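Local structure of beta-fructofuranosidase (Bifidobacterium adolescentis, 6NOB) at residues N157-H162 against L174-P180; E496-L502 against V627-N633; V338-T342 against A371-E375. The protein probably hydrolyses beta-D-fructofuranosides such as sucrose, releasing terminal fructose units, as a member of glycoside hydrolase family 32. All coordinates share one frame; numbering follows the deposited sequence.

Contact 1. Residues N157-H162 against L174-P180; sequences NMHWGH and LPVFLEP
The His159 imidazole lies flat beneath the ring of Pro180, whose CD stands 3.3 Å from the imidazole centroid and over its centre, a CH-pi contact. Two more rings are met in the same manner. Leu178 sets CD1 over a face of the Trp160 indole, 4.0 Å from the centroid of its five-membered ring, while Leu174 CD1 lies 3.4 Å from His162 CE1. With CG anti to the backbone N (chi1 -173°), the side chain of Phe177 runs alongside that of Trp160, the rings meeting obliquely, with Phe177 CD2 3.8 Å from Trp160 CE3. The polar edges are also satisfied. Water 1 lies in the His162 ring plane, 2.8 Å from ND1, and donates to Pro175 O; His162 NE2 bonds His143, and Trp160 NE1 reaches Phe195 O on strand 190-202. Between the backbones, Phe177 N donates to Trp160 O (2.8 Å), Trp160 N to Leu178 O (2.8 Å) and Leu174 N to His162 O. Residues 174-180 thus flank strand 159-165 within a blade of the family 32 beta-propeller, and Phe177 and Leu178, both set against Trp160, form a classic beta bulge.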
loop_
_atom_site.group_PDB
_atom_site.type_symbol
_atom_site.label_atom_id
_atom_site.label_comp_id
_atom_site.label_asym_id
_atom_site.label_seq_id
_atom_site.Cartn_x
_atom_site.Cartn_y
_atom_site.Cartn_z
ATOM N N ASN A 157 14.162 4.135 -7.548
ATOM C CA ASN A 157 14.188 2.826 -8.189
ATOM C C ASN A 157 13.670 1.754 -7.236
ATOM O O ASN A 157 14.125 1.641 -6.094
ATOM C CB ASN A 157 15.608 2.495 -8.651
ATOM C CG ASN A 157 16.050 3.345 -9.832
ATOM O OD1 ASN A 157 15.317 3.504 -10.810
ATOM N ND2 ASN A 157 17.257 3.897 -9.745
ATOM N N MET A 158 12.713 0.968 -7.719
ATOM C CA MET A 158 11.814 0.231 -6.846
ATOM C C MET A 158 12.367 -1.140 -6.478
ATOM O O MET A 158 12.779 -1.913 -7.351
ATOM C CB MET A 158 10.443 0.091 -7.509
ATOM C CG MET A 158 9.520 1.259 -7.210
ATOM S SD MET A 158 9.052 1.297 -5.467
ATOM C CE MET A 158 10.046 2.639 -4.828
ATOM N N HIS A 159 12.374 -1.424 -5.177
ATOM C CA HIS A 159 12.647 -2.731 -4.598
ATOM C C HIS A 159 11.346 -3.321 -4.064
ATOM O O HIS A 159 10.305 -2.661 -4.019
ATOM C CB HIS A 159 13.668 -2.641 -3.456
ATOM C CG HIS A 159 14.945 -1.942 -3.806
ATOM N ND1 HIS A 159 14.982 -0.679 -4.358
ATOM C CD2 HIS A 159 16.235 -2.320 -3.642
ATOM C CE1 HIS A 159 16.240 -0.318 -4.538
ATOM N NE2 HIS A 159 17.020 -1.296 -4.112
ATOM N N TRP A 160 11.423 -4.573 -3.619
ATOM C CA TRP A 160 10.342 -5.218 -2.881
ATOM C C TRP A 160 10.811 -5.457 -1.450
ATOM O O TRP A 160 11.745 -6.233 -1.220
ATOM C CB TRP A 160 9.931 -6.535 -3.534
ATOM C CG TRP A 160 8.910 -6.401 -4.619
ATOM C CD1 TRP A 160 8.840 -5.423 -5.567
ATOM C CD2 TRP A 160 7.814 -7.287 -4.872
ATOM N NE1 TRP A 160 7.769 -5.647 -6.397
ATOM C CE2 TRP A 160 7.122 -6.785 -5.989
ATOM C CE3 TRP A 160 7.352 -8.455 -4.259
ATOM C CZ2 TRP A 160 5.989 -7.410 -6.506
ATOM C CZ3 TRP A 160 6.227 -9.072 -4.772
ATOM C CH2 TRP A 160 5.559 -8.551 -5.885
ATOM N N GLY A 161 10.171 -4.786 -0.495
ATOM C CA GLY A 161 10.322 -5.154 0.896
ATOM C C GLY A 161 9.465 -6.359 1.232
ATOM O O GLY A 161 8.620 -6.789 0.449
ATOM N N HIS A 162 9.683 -6.915 2.422
ATOM C CA HIS A 162 9.019 -8.163 2.779
ATOM C C HIS A 162 8.853 -8.262 4.287
ATOM O O HIS A 162 9.810 -8.050 5.038
ATOM C CB HIS A 162 9.812 -9.365 2.247
ATOM C CG HIS A 162 9.078 -10.668 2.335
ATOM N ND1 HIS A 162 9.703 -11.884 2.166
ATOM C CD2 HIS A 162 7.775 -10.945 2.576
ATOM C CE1 HIS A 162 8.816 -12.855 2.297
ATOM N NE2 HIS A 162 7.639 -12.311 2.547
ATOM N N LEU A 174 11.584 -9.152 7.116
ATOM C CA LEU A 174 12.357 -10.136 6.366
ATOM C C LEU A 174 13.352 -9.424 5.450
ATOM O O LEU A 174 13.292 -8.195 5.328
ATOM C CB LEU A 174 11.407 -11.039 5.574
ATOM C CG LEU A 174 10.603 -12.002 6.449
ATOM C CD1 LEU A 174 9.703 -12.880 5.597
ATOM C CD2 LEU A 174 11.536 -12.847 7.312
ATOM N N PRO A 175 14.288 -10.129 4.812
ATOM C CA PRO A 175 15.231 -9.447 3.917
ATOM C C PRO A 175 14.548 -8.880 2.680
ATOM O O PRO A 175 13.457 -9.298 2.283
ATOM C CB PRO A 175 16.225 -10.551 3.533
ATOM C CG PRO A 175 16.102 -11.562 4.605
ATOM C CD PRO A 175 14.662 -11.541 5.009
ATOM N N VAL A 176 15.226 -7.905 2.067
ATOM C CA VAL A 176 14.746 -7.320 0.819
ATOM C C VAL A 176 14.594 -8.416 -0.224
ATOM O O VAL A 176 15.488 -9.251 -0.412
ATOM C CB VAL A 176 15.698 -6.211 0.348
ATOM C CG1 VAL A 176 15.404 -5.826 -1.095
ATOM C CG2 VAL A 176 15.581 -5.000 1.258
ATOM N N PHE A 177 13.451 -8.418 -0.910
ATOM C CA PHE A 177 13.024 -9.540 -1.738
ATOM C C PHE A 177 13.392 -9.379 -3.210
ATOM O O PHE A 177 14.040 -10.261 -3.782
ATOM C CB PHE A 177 11.513 -9.731 -1.588
ATOM C CG PHE A 177 10.991 -10.957 -2.267
ATOM C CD1 PHE A 177 11.286 -12.215 -1.765
ATOM C CD2 PHE A 177 10.204 -10.855 -3.400
ATOM C CE1 PHE A 177 10.810 -13.349 -2.385
ATOM C CE2 PHE A 177 9.722 -11.986 -4.024
ATOM C CZ PHE A 177 10.024 -13.236 -3.515
ATOM N N LEU A 178 12.980 -8.281 -3.841
ATOM C CA LEU A 178 13.326 -7.993 -5.226
ATOM C C LEU A 178 13.991 -6.627 -5.307
ATOM O O LEU A 178 13.809 -5.774 -4.436
ATOM C CB LEU A 178 12.096 -8.038 -6.142
ATOM C CG LEU A 178 11.588 -9.434 -6.504
ATOM C CD1 LEU A 178 10.144 -9.367 -6.969
ATOM C CD2 LEU A 178 12.471 -10.063 -7.571
ATOM N N GLU A 179 14.763 -6.426 -6.366
ATOM C CA GLU A 179 15.620 -5.257 -6.506
ATOM C C GLU A 179 15.537 -4.736 -7.927
ATOM O O GLU A 179 15.078 -5.444 -8.833
ATOM C CB GLU A 179 17.067 -5.607 -6.133
ATOM C CG GLU A 179 17.214 -6.011 -4.677
ATOM C CD GLU A 179 18.645 -6.275 -4.271
ATOM O OE1 GLU A 179 19.560 -6.020 -5.080
ATOM O OE2 GLU A 179 18.853 -6.740 -3.131
ATOM N N PRO A 180 15.956 -3.487 -8.166
ATOM C CA PRO A 180 15.904 -2.935 -9.523
ATOM C C PRO A 180 16.789 -3.715 -10.481
ATOM O O PRO A 180 17.747 -4.380 -10.081
ATOM C CB PRO A 180 16.420 -1.500 -9.349
ATOM C CG PRO A 180 16.191 -1.183 -7.921
ATOM C CD PRO A 180 16.390 -2.474 -7.185
HETATM O O HOH W 1 12.454 -11.823 2.221
#

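Contact 2. Residues E496-L502 against V627-N633; sequences ELLGERL and VDARALN
Arg501 and Arg630 hold their guanidinium groups almost parallel, with planes 7° apart, and the Asp628 carboxylate engages the two in different ways. Arg630 grips it side-on: NH2 donates to the syn lone pair of OD2 at 2.7 Å, and NE donates to OD1 at 3.0 Å, so the bonds run close to the guanidinium plane. Arg501 instead lies over the carboxylate, the planes stacked at 29°. Asp628 OD1 sits above its face, 3.1 Å from Arg501 NE, in a salt bridge of charge alone, since no N-H points at the oxygen. A bend at chi2 (-96°) turns the end of Arg501 toward Asp628. Its NH1 donates instead to water 2, which accepts from Ala629 N and donates to Leu502 O. Leu498 supplies an apolar lid, its CD2 resting over a face of the Arg630 guanidinium, 3.9 Å from NH1.

At the far end, Asn633 meets the end of helix 491-497: ND2 donates to Glu496 O at 2.9 Å, and Asn633 N to Leu497 O at 2.8 Å. Glu496 O lies in the plane of the Asn633 amide, although ND2 is tilted out of the carbonyl plane. Antiparallel bonds Gly499 N to Ala631 O, Ala631 N to Glu500 O and Leu502 N to Ala629 O join edge strand 498-501 to strand 624-632, with a beta bulge between Leu498 and Arg501. In this C-terminal beta-sandwich sheet, the shared carboxylate probably offsets the repulsion between two nearby arginines and would favour an ionised Asp628.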
loop_
_atom_site.group_PDB
_atom_site.type_symbol
_atom_site.label_atom_id
_atom_site.label_comp_id
_atom_site.label_asym_id
_atom_site.label_seq_id
_atom_site.Cartn_x
_atom_site.Cartn_y
_atom_site.Cartn_z
ATOM N N GLU A 496 -6.448 -7.629 18.688
ATOM C CA GLU A 496 -5.085 -7.310 19.098
ATOM C C GLU A 496 -4.894 -5.855 19.514
ATOM O O GLU A 496 -4.064 -5.580 20.388
ATOM C CB GLU A 496 -4.103 -7.645 17.970
ATOM C CG GLU A 496 -4.104 -9.111 17.544
ATOM C CD GLU A 496 -3.678 -10.054 18.657
ATOM O OE1 GLU A 496 -2.814 -9.669 19.474
ATOM O OE2 GLU A 496 -4.210 -11.182 18.716
ATOM N N LEU A 497 -5.639 -4.914 18.924
ATOM C CA LEU A 497 -5.341 -3.494 19.087
ATOM C C LEU A 497 -6.202 -2.784 20.123
ATOM O O LEU A 497 -5.780 -1.740 20.633
ATOM C CB LEU A 497 -5.488 -2.759 17.749
ATOM C CG LEU A 497 -4.487 -3.129 16.654
ATOM C CD1 LEU A 497 -4.648 -2.218 15.443
ATOM C CD2 LEU A 497 -3.065 -3.073 17.188
ATOM N N LEU A 498 -7.384 -3.306 20.443
ATOM C CA LEU A 498 -8.277 -2.637 21.384
ATOM C C LEU A 498 -7.815 -2.894 22.817
ATOM O O LEU A 498 -7.764 -4.041 23.271
ATOM C CB LEU A 498 -9.719 -3.101 21.193
ATOM C CG LEU A 498 -10.588 -2.261 20.257
ATOM C CD1 LEU A 498 -9.943 -2.156 18.884
ATOM C CD2 LEU A 498 -11.963 -2.884 20.154
ATOM N N GLY A 499 -7.495 -1.816 23.524
ATOM C CA GLY A 499 -6.984 -1.870 24.881
ATOM C C GLY A 499 -8.030 -1.523 25.924
ATOM O O GLY A 499 -9.226 -1.753 25.747
ATOM N N GLU A 500 -7.557 -0.962 27.034
ATOM C CA GLU A 500 -8.421 -0.656 28.167
ATOM C C GLU A 500 -9.513 0.343 27.778
ATOM O O GLU A 500 -9.308 1.249 26.964
ATOM C CB GLU A 500 -7.602 -0.071 29.320
ATOM C CG GLU A 500 -8.370 0.018 30.642
ATOM C CD GLU A 500 -7.601 0.768 31.677
ATOM O OE1 GLU A 500 -7.941 0.661 32.877
ATOM O OE2 GLU A 500 -6.653 1.467 31.284
ATOM N N ARG A 501 -10.690 0.160 28.367
ATOM C CA ARG A 501 -11.755 1.146 28.245
ATOM C C ARG A 501 -11.305 2.477 28.830
ATOM O O ARG A 501 -10.512 2.531 29.775
ATOM C CB ARG A 501 -13.020 0.657 28.956
ATOM C CG ARG A 501 -13.930 -0.195 28.087
ATOM C CD ARG A 501 -15.033 0.652 27.467
ATOM N NE ARG A 501 -16.224 -0.124 27.123
ATOM C CZ ARG A 501 -17.438 0.398 26.954
ATOM N NH1 ARG A 501 -17.635 1.704 27.091
ATOM N NH2 ARG A 501 -18.461 -0.385 26.635
ATOM N N LEU A 502 -11.789 3.556 28.226
ATOM C CA LEU A 502 -11.467 4.914 28.631
ATOM C C LEU A 502 -12.724 5.587 29.159
ATOM O O LEU A 502 -13.810 5.438 28.586
ATOM C CB LEU A 502 -10.879 5.719 27.465
ATOM C CG LEU A 502 -9.571 5.170 26.893
ATOM C CD1 LEU A 502 -9.156 5.948 25.654
ATOM C CD2 LEU A 502 -8.482 5.195 27.955
ATOM N N VAL A 627 -21.295 5.401 23.922
ATOM C CA VAL A 627 -19.914 5.715 23.566
ATOM C C VAL A 627 -19.016 4.628 24.143
ATOM O O VAL A 627 -18.985 4.428 25.362
ATOM C CB VAL A 627 -19.477 7.101 24.079
ATOM C CG1 VAL A 627 -17.973 7.276 23.923
ATOM C CG2 VAL A 627 -20.219 8.204 23.341
ATOM N N ASP A 628 -18.288 3.932 23.272
ATOM C CA ASP A 628 -17.347 2.881 23.659
ATOM C C ASP A 628 -15.971 3.321 23.172
ATOM O O ASP A 628 -15.649 3.167 21.991
ATOM C CB ASP A 628 -17.762 1.534 23.064
ATOM C CG ASP A 628 -16.752 0.424 23.326
ATOM O OD1 ASP A 628 -15.829 0.616 24.145
ATOM O OD2 ASP A 628 -16.891 -0.654 22.711
ATOM N N ALA A 629 -15.165 3.876 24.074
ATOM C CA ALA A 629 -13.837 4.378 23.748
ATOM C C ALA A 629 -12.792 3.551 24.478
ATOM O O ALA A 629 -12.954 3.245 25.665
ATOM C CB ALA A 629 -13.699 5.857 24.116
ATOM N N ARG A 630 -11.724 3.188 23.767
ATOM C CA ARG A 630 -10.675 2.339 24.312
ATOM C C ARG A 630 -9.319 2.811 23.811
ATOM O O ARG A 630 -9.190 3.298 22.684
ATOM C CB ARG A 630 -10.872 0.860 23.926
ATOM C CG ARG A 630 -12.224 0.278 24.308
ATOM C CD ARG A 630 -12.371 -1.167 23.865
ATOM N NE ARG A 630 -13.774 -1.507 23.649
ATOM C CZ ARG A 630 -14.243 -2.746 23.542
ATOM N NH1 ARG A 630 -13.421 -3.784 23.634
ATOM N NH2 ARG A 630 -15.537 -2.947 23.342
ATOM N N ALA A 631 -8.306 2.650 24.659
ATOM C CA ALA A 631 -6.936 2.927 24.255
ATOM C C ALA A 631 -6.495 1.949 23.172
ATOM O O ALA A 631 -6.894 0.782 23.157
ATOM C CB ALA A 631 -5.996 2.836 25.457
ATOM N N LEU A 632 -5.662 2.436 22.256
ATOM C CA LEU A 632 -5.166 1.621 21.156
ATOM C C LEU A 632 -3.776 1.097 21.495
ATOM O O LEU A 632 -2.907 1.860 21.926
ATOM C CB LEU A 632 -5.134 2.421 19.850
ATOM C CG LEU A 632 -5.097 1.613 18.550
ATOM C CD1 LEU A 632 -6.436 0.938 18.299
ATOM C CD2 LEU A 632 -4.727 2.501 17.378
ATOM N N ASN A 633 -3.576 -0.205 21.305
ATOM C CA ASN A 633 -2.280 -0.814 21.555
ATOM C C ASN A 633 -1.305 -0.489 20.425
ATOM O O ASN A 633 -1.686 -0.042 19.340
ATOM C CB ASN A 633 -2.409 -2.331 21.682
ATOM C CG ASN A 633 -3.217 -2.753 22.888
ATOM O OD1 ASN A 633 -3.129 -2.149 23.957
ATOM N ND2 ASN A 633 -4.012 -3.804 22.724
HETATM O O HOH W 2 -15.666 3.942 26.972
#

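Contact 3. Residues V338-T342 against A371-E375; sequences VPAMT and ARTYE
Adjoining blades of the family 32 beta-propeller meet where Pro339 and Met341 of strand 337-347 flank the two faces of the Tyr374 ring, which belongs to the sheet built round strand 385-396. No hydrogen bond links the two segments; the join is one of packing. Pro339 comes over one face of the phenol ring, its CB 4.0 Å from the ring centroid in a CH-pi contact displaced toward the rim. Over the opposite face runs Met341, crossing the tyrosine at about a right angle. Its chain is extended beyond CG (chi2 -171°), which carries the thioether across the ring: CE lies over that face, and SD stands 5.2 Å from the centroid, a distant Met-aromatic contact. Met341 CG lies 3.9 Å from Tyr374 CD2, and Ala340 N comes within 3.4 Å of that same carbon. The phenol hydroxyl is paired beyond the contact with that of Tyr408. An alanine at Tyr374 would leave Pro339 and Met341 without the ring between them, and is likely to open a gap at the blade junction and deprive the Tyr408 hydroxyl of its mate. Directly after Tyr374, Glu375 begins the Glu-Cys-Pro-Asp signature, which in relatives carries the acid/base glutamate; here Glu375 forms a salt bridge with Arg268. The proline ring also reaches the 371-375 segment: Pro339 CG touches Ala371 CB at 3.9 Å and comes within 3.4 Å of Ala371 O.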
loop_
_atom_site.group_PDB
_atom_site.type_symbol
_atom_site.label_atom_id
_atom_site.label_comp_id
_atom_site.label_asym_id
_atom_site.label_seq_id
_atom_site.Cartn_x
_atom_site.Cartn_y
_atom_site.Cartn_z
ATOM N N VAL A 338 -9.010 5.976 -22.571
ATOM C CA VAL A 338 -9.872 5.757 -21.414
ATOM C C VAL A 338 -9.199 4.705 -20.537
ATOM O O VAL A 338 -8.632 3.736 -21.065
ATOM C CB VAL A 338 -11.286 5.326 -21.843
ATOM C CG1 VAL A 338 -11.216 4.155 -22.824
ATOM C CG2 VAL A 338 -12.148 4.972 -20.637
ATOM N N PRO A 339 -9.202 4.861 -19.213
ATOM C CA PRO A 339 -8.611 3.829 -18.353
ATOM C C PRO A 339 -9.308 2.491 -18.547
ATOM O O PRO A 339 -10.536 2.414 -18.614
ATOM C CB PRO A 339 -8.827 4.380 -16.940
ATOM C CG PRO A 339 -8.937 5.865 -17.131
ATOM C CD PRO A 339 -9.627 6.048 -18.449
ATOM N N ALA A 340 -8.508 1.429 -18.643
ATOM C CA ALA A 340 -9.038 0.098 -18.899
ATOM C C ALA A 340 -8.280 -0.945 -18.092
ATOM O O ALA A 340 -7.070 -0.823 -17.878
ATOM C CB ALA A 340 -8.962 -0.256 -20.390
ATOM N N MET A 341 -9.005 -1.969 -17.650
ATOM C CA MET A 341 -8.419 -3.153 -17.028
ATOM C C MET A 341 -8.331 -4.231 -18.097
ATOM O O MET A 341 -9.330 -4.874 -18.429
ATOM C CB MET A 341 -9.250 -3.625 -15.844
ATOM C CG MET A 341 -9.108 -2.779 -14.611
ATOM S SD MET A 341 -9.904 -3.570 -13.208
ATOM C CE MET A 341 -9.946 -2.195 -12.063
ATOM N N THR A 342 -7.137 -4.426 -18.638
ATOM C CA THR A 342 -6.934 -5.434 -19.665
ATOM C C THR A 342 -6.803 -6.810 -19.026
ATOM O O THR A 342 -5.982 -7.013 -18.125
ATOM C CB THR A 342 -5.704 -5.095 -20.502
ATOM O OG1 THR A 342 -4.694 -4.524 -19.660
ATOM C CG2 THR A 342 -6.076 -4.107 -21.600
ATOM N N ALA A 371 -9.394 10.605 -16.646
ATOM C CA ALA A 371 -8.260 10.093 -15.891
ATOM C C ALA A 371 -7.242 9.476 -16.843
ATOM O O ALA A 371 -7.596 8.910 -17.881
ATOM C CB ALA A 371 -8.717 9.061 -14.858
ATOM N N ARG A 372 -5.961 9.599 -16.485
ATOM C CA ARG A 372 -4.898 9.157 -17.384
ATOM C C ARG A 372 -4.953 7.653 -17.613
ATOM O O ARG A 372 -4.965 7.188 -18.760
ATOM C CB ARG A 372 -3.528 9.550 -16.832
ATOM C CG ARG A 372 -2.385 9.000 -17.675
ATOM C CD ARG A 372 -1.058 9.038 -16.947
ATOM N NE ARG A 372 0.013 8.483 -17.769
ATOM C CZ ARG A 372 0.797 9.210 -18.557
ATOM N NH1 ARG A 372 0.630 10.524 -18.625
ATOM N NH2 ARG A 372 1.748 8.626 -19.274
ATOM N N THR A 373 -4.983 6.876 -16.535
ATOM C CA THR A 373 -4.868 5.427 -16.624
ATOM C C THR A 373 -5.190 4.838 -15.258
ATOM O O THR A 373 -5.332 5.558 -14.265
ATOM C CB THR A 373 -3.467 5.008 -17.089
ATOM O OG1 THR A 373 -3.457 3.613 -17.415
ATOM C CG2 THR A 373 -2.435 5.282 -16.004
ATOM N N TYR A 374 -5.315 3.515 -15.224
ATOM C CA TYR A 374 -5.530 2.800 -13.978
ATOM C C TYR A 374 -4.203 2.547 -13.271
ATOM O O TYR A 374 -3.131 2.550 -13.881
ATOM C CB TYR A 374 -6.224 1.461 -14.234
ATOM C CG TYR A 374 -7.732 1.491 -14.175
ATOM C CD1 TYR A 374 -8.399 1.962 -13.049
ATOM C CD2 TYR A 374 -8.492 1.025 -15.240
ATOM C CE1 TYR A 374 -9.782 1.978 -12.995
ATOM C CE2 TYR A 374 -9.875 1.037 -15.193
ATOM C CZ TYR A 374 -10.513 1.511 -14.069
ATOM O OH TYR A 374 -11.889 1.524 -14.025
ATOM N N GLU A 375 -4.292 2.321 -11.964
ATOM C CA GLU A 375 -3.184 1.808 -11.177
ATOM C C GLU A 375 -3.732 0.810 -10.166
ATOM O O GLU A 375 -4.826 1.000 -9.628
ATOM C CB GLU A 375 -2.419 2.934 -10.463
ATOM C CG GLU A 375 -1.410 3.647 -11.360
ATOM C CD GLU A 375 -0.419 4.497 -10.588
ATOM O OE1 GLU A 375 -0.845 5.238 -9.677
ATOM O OE2 GLU A 375 0.791 4.426 -10.895
#

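In different parts of a multidomain chain, the three contacts share one principle, side chains packed over flat groups: rings in contacts 1 and 3, guanidinium faces in contact 2. Contact 1 lies within the propeller and contact 3 joins two of its blades, whereas contact 2 builds the edge of the C-terminal sandwich. Contacts 1 and 3 do not touch: their centres are about 26 Å apart and their nearest atoms about 10 Å. Contact 2 is centred about 35 Å from contact 1 and about 41 Å from contact 3. A bound PEG lies about 3 Å from the side chain of Met158, and a PEG, not necessarily the same one, about 8 Å from that of Thr373. Contact 3 runs into the Glu375 signature, so it probably borders the active site.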